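Long-range contact in acyl-CoA thioesterase (Alicyclobacillus acidocaldarius subsp. acidocaldarius, PDB 3RQB), which is functionally uncharacterised but probably hydrolyses acyl-CoA thioesters: residues Phe239-Gly248 with Thr260-Lys268. Numbering follows the deposited sequence.
Sequences FSHGYFDQIG and TTTQLVYMK
Phe244 and Val265 lie opposite each other as a hydrogen-bonded pair of two antiparallel strands, 243-248 and 260-267. Two backbone bonds join them: Val265 N to Phe244 O (2.7 Å) and Phe244 N to Val265 O (2.9 Å). Gln246 with Gln263 and Gly248 with Thr261 are each joined by the same two reciprocal hydrogen bonds. Met267 N extends the ladder to Gly242 O at 2.8 Å.

Apolar contacts gather near the type I' turn from Ser240 to Tyr243, which leads from strand 230-240 into 243-251. CG of Phe244 sits between its backbone N and carbonyl carbon (chi1 74°). This lays the ring alongside Val265, whose CB stands over one face, 3.8 Å from the ring centroid. Met267, a selenomethionine, brings its CB to the ring edge, 3.6 Å from Phe244 CD1. Its SE makes oblique Met-aromatic contacts with Phe239 and Phe244, and the bent chain carries CE to the backbone of Gly242 and Tyr243. An alanine in place of Phe244 is likely to leave Val265 CB and Met267 CB without the ring they pack on and to open a gap beside helix 195-200, whose Arg195 and Val196 also touch that ring.

On the sheet face bearing Asp245, Leu264 and Ile247, the Tyr266 ring points its edge at the face of Tyr243. The stack is T-shaped, with centroids 5.5 Å apart and planes at 73°.

The polar ends turn to neighbours. Asp245 OD2 bonds Thr237 OG1, and Gln246 OE1 bonds Arg195 NE. Thr262 OG1 bonds Tyr214 OH of the second subunit.

Strands 243-251 and 257-267 form a beta hairpin in the C-terminal hotdog domain. Strand 230-240 adds a further antiparallel neighbour, and pairing at Phe239 carries the sheet into the second subunit.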
loop_
_atom_site.group_PDB
_atom_site.type_symbol
_atom_site.label_atom_id
_atom_site.label_comp_id
_atom_site.label_asym_id
_atom_site.label_seq_id
_atom_site.Cartn_x
_atom_site.Cartn_y
_atom_site.Cartn_z
ATOM N N PHE B 239 -13.760 -4.433 8.970
ATOM C CA PHE B 239 -13.281 -4.108 10.299
ATOM C C PHE B 239 -13.243 -5.409 11.079
ATOM O O PHE B 239 -14.289 -6.021 11.314
ATOM C CB PHE B 239 -14.251 -3.159 10.992
ATOM C CG PHE B 239 -14.654 -1.957 10.164
ATOM C CD1 PHE B 239 -15.684 -2.046 9.232
ATOM C CD2 PHE B 239 -14.039 -0.722 10.353
ATOM C CE1 PHE B 239 -16.075 -0.927 8.482
ATOM C CE2 PHE B 239 -14.425 0.399 9.609
ATOM C CZ PHE B 239 -15.444 0.295 8.675
ATOM N N SER B 240 -12.064 -5.845 11.497
ATOM C CA SER B 240 -12.011 -7.089 12.245
ATOM C C SER B 240 -10.943 -7.099 13.316
ATOM O O SER B 240 -9.847 -6.586 13.110
ATOM C CB SER B 240 -11.807 -8.274 11.303
ATOM O OG SER B 240 -11.730 -9.486 12.033
ATOM N N HIS B 241 -11.287 -7.662 14.468
ATOM C CA HIS B 241 -10.300 -8.001 15.481
ATOM C C HIS B 241 -9.276 -6.896 15.704
ATOM O O HIS B 241 -8.070 -7.155 15.733
ATOM C CB HIS B 241 -9.597 -9.307 15.122
ATOM C CG HIS B 241 -10.434 -10.523 15.355
ATOM N ND1 HIS B 241 -11.625 -10.742 14.697
ATOM C CD2 HIS B 241 -10.254 -11.587 16.174
ATOM C CE1 HIS B 241 -12.142 -11.889 15.099
ATOM N NE2 HIS B 241 -11.330 -12.422 15.996
ATOM N N GLY B 242 -9.745 -5.661 15.838
ATOM C CA GLY B 242 -8.861 -4.583 16.232
ATOM C C GLY B 242 -8.315 -3.714 15.123
ATOM O O GLY B 242 -7.632 -2.733 15.397
ATOM N N TYR B 243 -8.599 -4.055 13.871
ATOM C CA TYR B 243 -8.120 -3.227 12.764
ATOM C C TYR B 243 -9.135 -2.994 11.661
ATOM O O TYR B 243 -10.116 -3.729 11.531
ATOM C CB TYR B 243 -6.840 -3.802 12.158
ATOM C CG TYR B 243 -5.664 -3.676 13.084
ATOM C CD1 TYR B 243 -4.791 -2.599 12.999
ATOM C CD2 TYR B 243 -5.445 -4.625 14.068
ATOM C CE1 TYR B 243 -3.711 -2.490 13.868
ATOM C CE2 TYR B 243 -4.385 -4.527 14.935
ATOM C CZ TYR B 243 -3.512 -3.466 14.839
ATOM O OH TYR B 243 -2.451 -3.413 15.732
ATOM N N PHE B 244 -8.893 -1.946 10.880
ATOM C CA PHE B 244 -9.635 -1.730 9.647
ATOM C C PHE B 244 -8.769 -0.980 8.641
ATOM O O PHE B 244 -7.681 -0.507 8.981
ATOM C CB PHE B 244 -10.908 -0.930 9.923
ATOM C CG PHE B 244 -10.654 0.524 10.190
ATOM C CD1 PHE B 244 -10.468 0.978 11.488
ATOM C CD2 PHE B 244 -10.585 1.436 9.134
ATOM C CE1 PHE B 244 -10.225 2.319 11.730
ATOM C CE2 PHE B 244 -10.341 2.775 9.360
ATOM C CZ PHE B 244 -10.160 3.223 10.658
ATOM N N ASP B 245 -9.304 -0.796 7.435
ATOM C CA ASP B 245 -8.536 -0.275 6.314
ATOM C C ASP B 245 -9.282 0.818 5.554
ATOM O O ASP B 245 -10.507 0.904 5.586
ATOM C CB ASP B 245 -8.196 -1.405 5.339
ATOM C CG ASP B 245 -9.311 -1.664 4.342
ATOM O OD1 ASP B 245 -10.495 -1.639 4.742
ATOM O OD2 ASP B 245 -8.999 -1.872 3.152
ATOM N N GLN B 246 -8.527 1.642 4.845
ATOM C CA GLN B 246 -9.128 2.696 4.066
ATOM C C GLN B 246 -8.561 2.590 2.678
ATOM O O GLN B 246 -7.351 2.497 2.508
ATOM C CB GLN B 246 -8.791 4.059 4.669
ATOM C CG GLN B 246 -9.704 5.175 4.207
ATOM C CD GLN B 246 -9.472 6.464 4.965
ATOM O OE1 GLN B 246 -10.016 6.664 6.052
ATOM N NE2 GLN B 246 -8.664 7.354 4.393
ATOM N N ILE B 247 -9.442 2.570 1.690
ATOM C CA ILE B 247 -9.027 2.686 0.305
ATOM C C ILE B 247 -9.556 3.996 -0.239
ATOM O O ILE B 247 -10.710 4.352 -0.002
ATOM C CB ILE B 247 -9.572 1.543 -0.540
ATOM C CG1 ILE B 247 -9.311 0.210 0.157
ATOM C CG2 ILE B 247 -8.941 1.563 -1.916
ATOM C CD1 ILE B 247 -9.445 -0.989 -0.756
ATOM N N GLY B 248 -8.724 4.725 -0.967
ATOM C CA GLY B 248 -9.172 6.001 -1.474
ATOM C C GLY B 248 -8.526 6.461 -2.759
ATOM O O GLY B 248 -7.417 6.046 -3.094
ATOM N N THR B 260 -3.944 7.161 -5.691
ATOM C CA THR B 260 -4.709 6.160 -4.983
ATOM C C THR B 260 -3.982 5.879 -3.672
ATOM O O THR B 260 -2.748 5.933 -3.620
ATOM C CB THR B 260 -4.868 4.872 -5.825
ATOM O OG1 THR B 260 -5.676 3.923 -5.115
ATOM C CG2 THR B 260 -3.515 4.253 -6.120
ATOM N N THR B 261 -4.740 5.611 -2.611
ATOM C CA THR B 261 -4.137 5.336 -1.314
ATOM C C THR B 261 -4.818 4.243 -0.556
ATOM O O THR B 261 -6.014 4.009 -0.703
ATOM C CB THR B 261 -4.199 6.538 -0.375
ATOM O OG1 THR B 261 -5.565 6.878 -0.128
ATOM C CG2 THR B 261 -3.498 7.703 -0.990
ATOM N N THR B 262 -4.029 3.611 0.299
ATOM C CA THR B 262 -4.535 2.677 1.280
ATOM C C THR B 262 -3.995 3.027 2.657
ATOM O O THR B 262 -2.937 3.658 2.809
ATOM C CB THR B 262 -4.155 1.235 0.937
ATOM O OG1 THR B 262 -2.736 1.071 1.057
ATOM C CG2 THR B 262 -4.578 0.911 -0.482
ATOM N N GLN B 263 -4.747 2.612 3.659
ATOM C CA GLN B 263 -4.405 2.912 5.025
ATOM C C GLN B 263 -4.786 1.703 5.845
ATOM O O GLN B 263 -5.875 1.157 5.670
ATOM C CB GLN B 263 -5.225 4.114 5.481
ATOM C CG GLN B 263 -4.623 4.918 6.604
ATOM C CD GLN B 263 -5.172 6.326 6.634
ATOM O OE1 GLN B 263 -5.571 6.824 7.681
ATOM N NE2 GLN B 263 -5.200 6.975 5.477
ATOM N N LEU B 264 -3.896 1.280 6.735
ATOM C CA LEU B 264 -4.245 0.268 7.721
ATOM C C LEU B 264 -4.318 0.935 9.083
ATOM O O LEU B 264 -3.369 1.586 9.523
ATOM C CB LEU B 264 -3.231 -0.869 7.746
ATOM C CG LEU B 264 -3.669 -1.995 8.690
ATOM C CD1 LEU B 264 -5.045 -2.490 8.281
ATOM C CD2 LEU B 264 -2.667 -3.160 8.750
ATOM N N VAL B 265 -5.445 0.776 9.758
ATOM C CA VAL B 265 -5.663 1.546 10.957
ATOM C C VAL B 265 -6.102 0.710 12.142
ATOM O O VAL B 265 -7.103 -0.010 12.090
ATOM C CB VAL B 265 -6.704 2.616 10.711
ATOM C CG1 VAL B 265 -6.717 3.591 11.868
ATOM C CG2 VAL B 265 -6.411 3.324 9.409
ATOM N N TYR B 266 -5.332 0.828 13.211
ATOM C CA TYR B 266 -5.699 0.289 14.502
ATOM C C TYR B 266 -6.997 0.902 15.004
ATOM O O TYR B 266 -7.213 2.106 14.904
ATOM C CB TYR B 266 -4.605 0.590 15.507
ATOM C CG TYR B 266 -4.973 0.173 16.904
ATOM C CD1 TYR B 266 -4.902 -1.166 17.292
ATOM C CD2 TYR B 266 -5.393 1.107 17.840
ATOM C CE1 TYR B 266 -5.236 -1.565 18.583
ATOM C CE2 TYR B 266 -5.729 0.718 19.133
ATOM C CZ TYR B 266 -5.648 -0.621 19.501
ATOM O OH TYR B 266 -5.981 -1.008 20.784
HETATM N N MSE B 267 -7.846 0.068 15.578
HETATM C CA MSE B 267 -9.143 0.510 16.049
HETATM C C MSE B 267 -9.506 -0.144 17.392
HETATM O O MSE B 267 -9.313 -1.350 17.571
HETATM C CB MSE B 267 -10.162 0.176 14.978
HETATM C CG MSE B 267 -11.550 -0.095 15.469
HETATM SE SE MSE B 267 -12.400 -1.201 14.133
HETATM C CE MSE B 267 -11.567 -2.919 14.575
ATOM N N LYS B 268 -10.023 0.653 18.331
ATOM C CA LYS B 268 -10.305 0.192 19.704
ATOM C C LYS B 268 -11.719 -0.306 20.086
ATOM O O LYS B 268 -11.964 -0.592 21.249
ATOM C CB LYS B 268 -9.829 1.219 20.740
ATOM C CG LYS B 268 -8.336 1.138 21.036
ATOM C CD LYS B 268 -8.026 1.259 22.521
ATOM C CE LYS B 268 -6.553 0.922 22.827
ATOM N NZ LYS B 268 -5.570 1.994 22.452
#